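Local coordinates for protein fumarate reductase iron-sulfur subunit (Mycolicibacterium smegmatis, PDB 7D6V) that probably relays electrons, through its three iron-sulfur clusters, from the flavoprotein subunit of succinate dehydrogenase towards quinone at the membrane anchor, at residues 31-37 against 73-78; 63-67 against 87-93. All blocks are in the same frame, centred on the assembly; numbering follows the deposited sequence.

Both contacts are buried and lie within the 2Fe-2S cluster-binding region, yet they join different elements. Contact 1 sets the start of helix 33-43 on the loop that carries Cys74, a ligand of the 2Fe-2S cluster; contact 2 pairs strand 63-65 with the chain that follows strand 86-87. The first combines backbone hydrogen bonds to the first helical N-H groups with methionine-rich apolar packing and borders the subunit A chain. The second is a short antiparallel pairing extended by a buried glutamate, and it borders the membrane anchor subunit. Ile66 joins them: its CD1 lies 3.5 Å from CG of Met73 and also packs on Val33, while Met78 touches Val87.

Contact 1: 31-37 against 73-78; sequences EVVLDII and MCMTRM
The backbone carbonyl of Glu31 packs against CB of Met78 in the loop, while its carboxylate is taken up by a salt bridge to Arg39 and a hydrogen bond from Asn28. Val32, the N-cap of helix 33-43, lays CG1 over the loop, 3.5 Å from the carbonyl O of Cys74. Its own N donates to OD1 of Asp35 (3.0 Å), one half of a capping box. Val33 N then gives a hydrogen bond to Thr76 O at 3.1 Å, lying in the carbonyl plane. The CG2 of Val33, anti to its carbonyl carbon, lies beside the Thr76 side chain and reaches SD of Met78 (3.9 Å). Leu34 N reaches Met73 O, also at 3.1 Å, but from above the carbonyl plane. With CG anti to its backbone N (chi1 -169°), Leu34 puts CD2 3.7 Å from CB of Cys74. Ile36 lies across Met78, its CG1 3.7 Å from SD, and Ile37 more loosely approaches SD of Met73. Arg77 turns away from the helix and donates from NE to the Glu370 carbonyl of subunit A. Two loop carbonyls thus satisfy the first N-H groups of the helix, and since Cys74 SG ligates the 2Fe-2S cluster, these two backbone bonds and the Leu34 packing tie a cluster ligand loop directly to the helix start.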
loop_
_atom_site.group_PDB
_atom_site.type_symbol
_atom_site.label_atom_id
_atom_site.label_comp_id
_atom_site.label_asym_id
_atom_site.label_seq_id
_atom_site.Cartn_x
_atom_site.Cartn_y
_atom_site.Cartn_z
ATOM N N GLU B 31 -16.186 4.269 -13.225
ATOM C CA GLU B 31 -15.540 5.309 -12.440
ATOM C C GLU B 31 -15.670 5.010 -10.955
ATOM O O GLU B 31 -16.678 4.468 -10.505
ATOM C CB GLU B 31 -16.144 6.677 -12.744
ATOM C CG GLU B 31 -15.869 7.154 -14.148
ATOM C CD GLU B 31 -16.497 8.490 -14.431
ATOM O OE1 GLU B 31 -17.257 8.978 -13.570
ATOM O OE2 GLU B 31 -16.232 9.056 -15.509
ATOM N N VAL B 32 -14.625 5.348 -10.201
ATOM C CA VAL B 32 -14.633 5.212 -8.748
ATOM C C VAL B 32 -15.201 6.469 -8.106
ATOM O O VAL B 32 -15.413 7.484 -8.777
ATOM C CB VAL B 32 -13.234 4.894 -8.189
ATOM C CG1 VAL B 32 -12.799 3.506 -8.614
ATOM C CG2 VAL B 32 -12.230 5.939 -8.616
ATOM N N VAL B 33 -15.478 6.391 -6.803
ATOM C CA VAL B 33 -16.004 7.534 -6.061
ATOM C C VAL B 33 -15.056 8.725 -6.152
ATOM O O VAL B 33 -15.494 9.877 -6.274
ATOM C CB VAL B 33 -16.271 7.132 -4.598
ATOM C CG1 VAL B 33 -16.461 8.355 -3.726
ATOM C CG2 VAL B 33 -17.483 6.229 -4.513
ATOM N N LEU B 34 -13.746 8.472 -6.091
ATOM C CA LEU B 34 -12.780 9.565 -6.121
ATOM C C LEU B 34 -12.846 10.349 -7.426
ATOM O O LEU B 34 -12.627 11.564 -7.426
ATOM C CB LEU B 34 -11.370 9.025 -5.891
ATOM C CG LEU B 34 -10.272 10.056 -5.631
ATOM C CD1 LEU B 34 -10.693 11.035 -4.550
ATOM C CD2 LEU B 34 -8.971 9.377 -5.258
ATOM N N ASP B 35 -13.153 9.684 -8.543
ATOM C CA ASP B 35 -13.355 10.406 -9.796
ATOM C C ASP B 35 -14.550 11.347 -9.705
ATOM O O ASP B 35 -14.507 12.473 -10.215
ATOM C CB ASP B 35 -13.542 9.430 -10.956
ATOM C CG ASP B 35 -12.386 8.467 -11.105
ATOM O OD1 ASP B 35 -12.639 7.279 -11.391
ATOM O OD2 ASP B 35 -11.225 8.894 -10.934
ATOM N N ILE B 36 -15.633 10.896 -9.071
ATOM C CA ILE B 36 -16.807 11.745 -8.905
ATOM C C ILE B 36 -16.478 12.934 -8.015
ATOM O O ILE B 36 -16.936 14.057 -8.256
ATOM C CB ILE B 36 -17.979 10.919 -8.348
ATOM C CG1 ILE B 36 -18.068 9.574 -9.065
ATOM C CG2 ILE B 36 -19.279 11.674 -8.493
ATOM C CD1 ILE B 36 -18.379 9.683 -10.535
ATOM N N ILE B 37 -15.670 12.710 -6.978
ATOM C CA ILE B 37 -15.248 13.802 -6.108
ATOM C C ILE B 37 -14.395 14.801 -6.880
ATOM O O ILE B 37 -14.527 16.017 -6.706
ATOM C CB ILE B 37 -14.506 13.246 -4.878
ATOM C CG1 ILE B 37 -15.417 12.308 -4.090
ATOM C CG2 ILE B 37 -14.021 14.372 -3.989
ATOM C CD1 ILE B 37 -16.577 12.999 -3.418
ATOM N N MET B 73 -11.530 5.805 -1.349
ATOM C CA MET B 73 -12.338 6.436 -2.385
ATOM C C MET B 73 -11.882 6.032 -3.780
ATOM O O MET B 73 -12.709 5.918 -4.690
ATOM C CB MET B 73 -12.301 7.954 -2.226
ATOM C CG MET B 73 -13.204 8.471 -1.123
ATOM S SD MET B 73 -13.219 10.262 -0.959
ATOM C CE MET B 73 -11.678 10.533 -0.096
ATOM N N CYS B 74 -10.586 5.785 -3.941
ATOM C CA CYS B 74 -10.031 5.402 -5.238
ATOM C C CYS B 74 -10.264 3.934 -5.601
ATOM O O CYS B 74 -9.878 3.491 -6.684
ATOM C CB CYS B 74 -8.534 5.721 -5.290
ATOM S SG CYS B 74 -7.465 4.382 -4.714
ATOM N N MET B 75 -10.892 3.182 -4.703
ATOM C CA MET B 75 -11.162 1.775 -4.949
ATOM C C MET B 75 -12.638 1.410 -4.873
ATOM O O MET B 75 -12.972 0.231 -5.018
ATOM C CB MET B 75 -10.375 0.903 -3.962
ATOM C CG MET B 75 -8.868 0.979 -4.130
ATOM S SD MET B 75 -8.282 0.438 -5.743
ATOM C CE MET B 75 -8.616 -1.316 -5.658
ATOM N N THR B 76 -13.530 2.373 -4.658
ATOM C CA THR B 76 -14.956 2.095 -4.532
ATOM C C THR B 76 -15.613 2.250 -5.897
ATOM O O THR B 76 -15.603 3.338 -6.476
ATOM C CB THR B 76 -15.599 3.020 -3.503
ATOM O OG1 THR B 76 -14.813 3.012 -2.306
ATOM C CG2 THR B 76 -17.003 2.556 -3.173
ATOM N N ARG B 77 -16.213 1.164 -6.390
ATOM C CA ARG B 77 -16.502 1.032 -7.814
ATOM C C ARG B 77 -17.612 1.952 -8.300
ATOM O O ARG B 77 -17.712 2.174 -9.512
ATOM C CB ARG B 77 -16.863 -0.418 -8.130
ATOM C CG ARG B 77 -16.322 -0.917 -9.451
ATOM C CD ARG B 77 -16.605 -2.396 -9.619
ATOM N NE ARG B 77 -15.907 -3.194 -8.618
ATOM C CZ ARG B 77 -16.507 -4.044 -7.792
ATOM N NH1 ARG B 77 -17.821 -4.207 -7.849
ATOM N NH2 ARG B 77 -15.795 -4.730 -6.910
ATOM N N MET B 78 -18.481 2.428 -7.411
ATOM C CA MET B 78 -19.487 3.442 -7.722
ATOM C C MET B 78 -20.591 2.854 -8.598
ATOM O O MET B 78 -21.637 3.476 -8.803
ATOM C CB MET B 78 -18.826 4.659 -8.383
ATOM C CG MET B 78 -19.736 5.802 -8.776
ATOM S SD MET B 78 -20.050 6.920 -7.401
ATOM C CE MET B 78 -21.836 6.945 -7.390
#

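Contact 2: 63-67 against 87-93; sequences SAEIN and VTVTPLR
Glu65 sets CG anti to its carbonyl carbon (chi1 -60°) and keeps its chain extended beyond that point (chi2 -173°), which carries the carboxylate past Thr90 and Pro91 to the backbone of Arg93. There OE2 accepts a hydrogen bond from Arg93 N at 3.1 Å, the donor standing above the carboxylate plane. The aliphatic part of Arg93 runs nearly perpendicular to the glutamate, CD 3.7 Å from OE1, whereas its guanidinium group reaches away to the Glu23 carbonyl of the membrane anchor subunit. At the backbone, Glu65 and Thr90 form a single antiparallel hydrogen-bonded pair: Glu65 N to Thr90 O is 3.1 Å and nearly straight (169°), and the return bond from Thr90 N to Glu65 O is weak. The hydroxyl of Thr90 rests against CB of Glu65. Next to Ser63, whose side chain lies about 6 Å from the 4Fe-4S cluster, Leu92 spreads its two methyls over the strand, CD1 4.0 Å from CB of Ser63 and CD2 3.7 Å from the carbonyl O of Ala64; Leu150 and Asn153 of helix 150-154 pack on the same leucine. At the other end Ile66 and Val89 run alongside each other, CD1 of Ile66 4.0 Å from CG1 of Val89. Since OE2 of Glu65 also takes a salt bridge from Arg159 and a hydrogen bond from Asn153, a single buried oxygen gathers three donors. Those partners would probably stabilise its negative charge, and they join the 2Fe-2S region to the helical part of the subunit that holds the other two clusters.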
loop_
_atom_site.group_PDB
_atom_site.type_symbol
_atom_site.label_atom_id
_atom_site.label_comp_id
_atom_site.label_asym_id
_atom_site.label_seq_id
_atom_site.Cartn_x
_atom_site.Cartn_y
_atom_site.Cartn_z
ATOM N N SER B 63 -8.700 7.529 2.444
ATOM C CA SER B 63 -9.603 6.835 3.351
ATOM C C SER B 63 -10.792 7.720 3.703
ATOM O O SER B 63 -10.624 8.880 4.088
ATOM C CB SER B 63 -8.862 6.423 4.620
ATOM O OG SER B 63 -7.756 5.596 4.316
ATOM N N ALA B 64 -11.995 7.171 3.574
ATOM C CA ALA B 64 -13.211 7.865 3.973
ATOM C C ALA B 64 -14.231 6.816 4.393
ATOM O O ALA B 64 -13.915 5.629 4.489
ATOM C CB ALA B 64 -13.730 8.759 2.840
ATOM N N GLU B 65 -15.456 7.251 4.655
ATOM C CA GLU B 65 -16.569 6.346 4.933
ATOM C C GLU B 65 -17.598 6.573 3.833
ATOM O O GLU B 65 -18.324 7.571 3.845
ATOM C CB GLU B 65 -17.134 6.583 6.326
ATOM C CG GLU B 65 -16.103 6.354 7.417
ATOM C CD GLU B 65 -16.686 6.414 8.807
ATOM O OE1 GLU B 65 -17.927 6.441 8.934
ATOM O OE2 GLU B 65 -15.902 6.435 9.776
ATOM N N ILE B 66 -17.658 5.637 2.884
ATOM C CA ILE B 66 -18.266 5.924 1.590
ATOM C C ILE B 66 -19.783 5.898 1.671
ATOM O O ILE B 66 -20.456 6.761 1.098
ATOM C CB ILE B 66 -17.740 4.949 0.523
ATOM C CG1 ILE B 66 -16.299 5.303 0.167
ATOM C CG2 ILE B 66 -18.609 4.995 -0.715
ATOM C CD1 ILE B 66 -16.109 6.760 -0.120
ATOM N N ASN B 67 -20.358 4.892 2.318
ATOM C CA ASN B 67 -21.796 4.903 2.558
ATOM C C ASN B 67 -22.082 4.340 3.947
ATOM O O ASN B 67 -22.982 3.524 4.145
ATOM C CB ASN B 67 -22.529 4.147 1.453
ATOM C CG ASN B 67 -24.005 4.448 1.428
ATOM O OD1 ASN B 67 -24.509 5.196 2.259
ATOM N ND2 ASN B 67 -24.704 3.890 0.450
ATOM N N VAL B 87 -25.541 8.361 -2.352
ATOM C CA VAL B 87 -24.241 7.991 -1.804
ATOM C C VAL B 87 -23.784 9.094 -0.860
ATOM O O VAL B 87 -23.724 10.264 -1.248
ATOM C CB VAL B 87 -23.212 7.752 -2.922
ATOM C CG1 VAL B 87 -21.962 7.114 -2.359
ATOM C CG2 VAL B 87 -23.809 6.878 -4.006
ATOM N N THR B 88 -23.454 8.725 0.374
ATOM C CA THR B 88 -23.171 9.684 1.438
ATOM C C THR B 88 -21.712 9.561 1.855
ATOM O O THR B 88 -21.344 8.621 2.564
ATOM C CB THR B 88 -24.093 9.442 2.628
ATOM O OG1 THR B 88 -25.446 9.678 2.234
ATOM C CG2 THR B 88 -23.738 10.366 3.777
ATOM N N VAL B 89 -20.895 10.537 1.472
ATOM C CA VAL B 89 -19.458 10.501 1.718
ATOM C C VAL B 89 -19.141 11.424 2.887
ATOM O O VAL B 89 -19.429 12.625 2.839
ATOM C CB VAL B 89 -18.668 10.905 0.463
ATOM C CG1 VAL B 89 -17.197 10.567 0.631
ATOM C CG2 VAL B 89 -19.243 10.226 -0.763
ATOM N N THR B 90 -18.532 10.866 3.924
ATOM C CA THR B 90 -18.151 11.567 5.139
ATOM C C THR B 90 -16.709 11.230 5.477
ATOM O O THR B 90 -16.176 10.218 5.014
ATOM C CB THR B 90 -19.057 11.188 6.323
ATOM O OG1 THR B 90 -18.741 9.866 6.769
ATOM C CG2 THR B 90 -20.520 11.259 5.936
ATOM N N PRO B 91 -16.043 12.065 6.272
ATOM C CA PRO B 91 -14.690 11.730 6.725
ATOM C C PRO B 91 -14.713 10.600 7.743
ATOM O O PRO B 91 -15.763 10.160 8.215
ATOM C CB PRO B 91 -14.196 13.034 7.351
ATOM C CG PRO B 91 -15.435 13.723 7.776
ATOM C CD PRO B 91 -16.455 13.400 6.736
ATOM N N LEU B 92 -13.518 10.117 8.069
ATOM C CA LEU B 92 -13.374 9.118 9.118
ATOM C C LEU B 92 -13.870 9.678 10.444
ATOM O O LEU B 92 -13.550 10.810 10.814
ATOM C CB LEU B 92 -11.915 8.685 9.233
ATOM C CG LEU B 92 -11.248 8.149 7.968
ATOM C CD1 LEU B 92 -9.825 7.730 8.262
ATOM C CD2 LEU B 92 -12.033 6.985 7.405
ATOM N N ARG B 93 -14.655 8.880 11.164
ATOM C CA ARG B 93 -15.327 9.337 12.371
ATOM C C ARG B 93 -14.574 9.001 13.649
ATOM O O ARG B 93 -15.092 9.261 14.735
ATOM C CB ARG B 93 -16.740 8.754 12.440
ATOM C CG ARG B 93 -17.711 9.380 11.463
ATOM C CD ARG B 93 -19.095 8.782 11.600
ATOM N NE ARG B 93 -19.892 9.478 12.603
ATOM C CZ ARG B 93 -21.099 9.092 12.996
ATOM N NH1 ARG B 93 -21.652 8.013 12.470
ATOM N NH2 ARG B 93 -21.755 9.785 13.912
#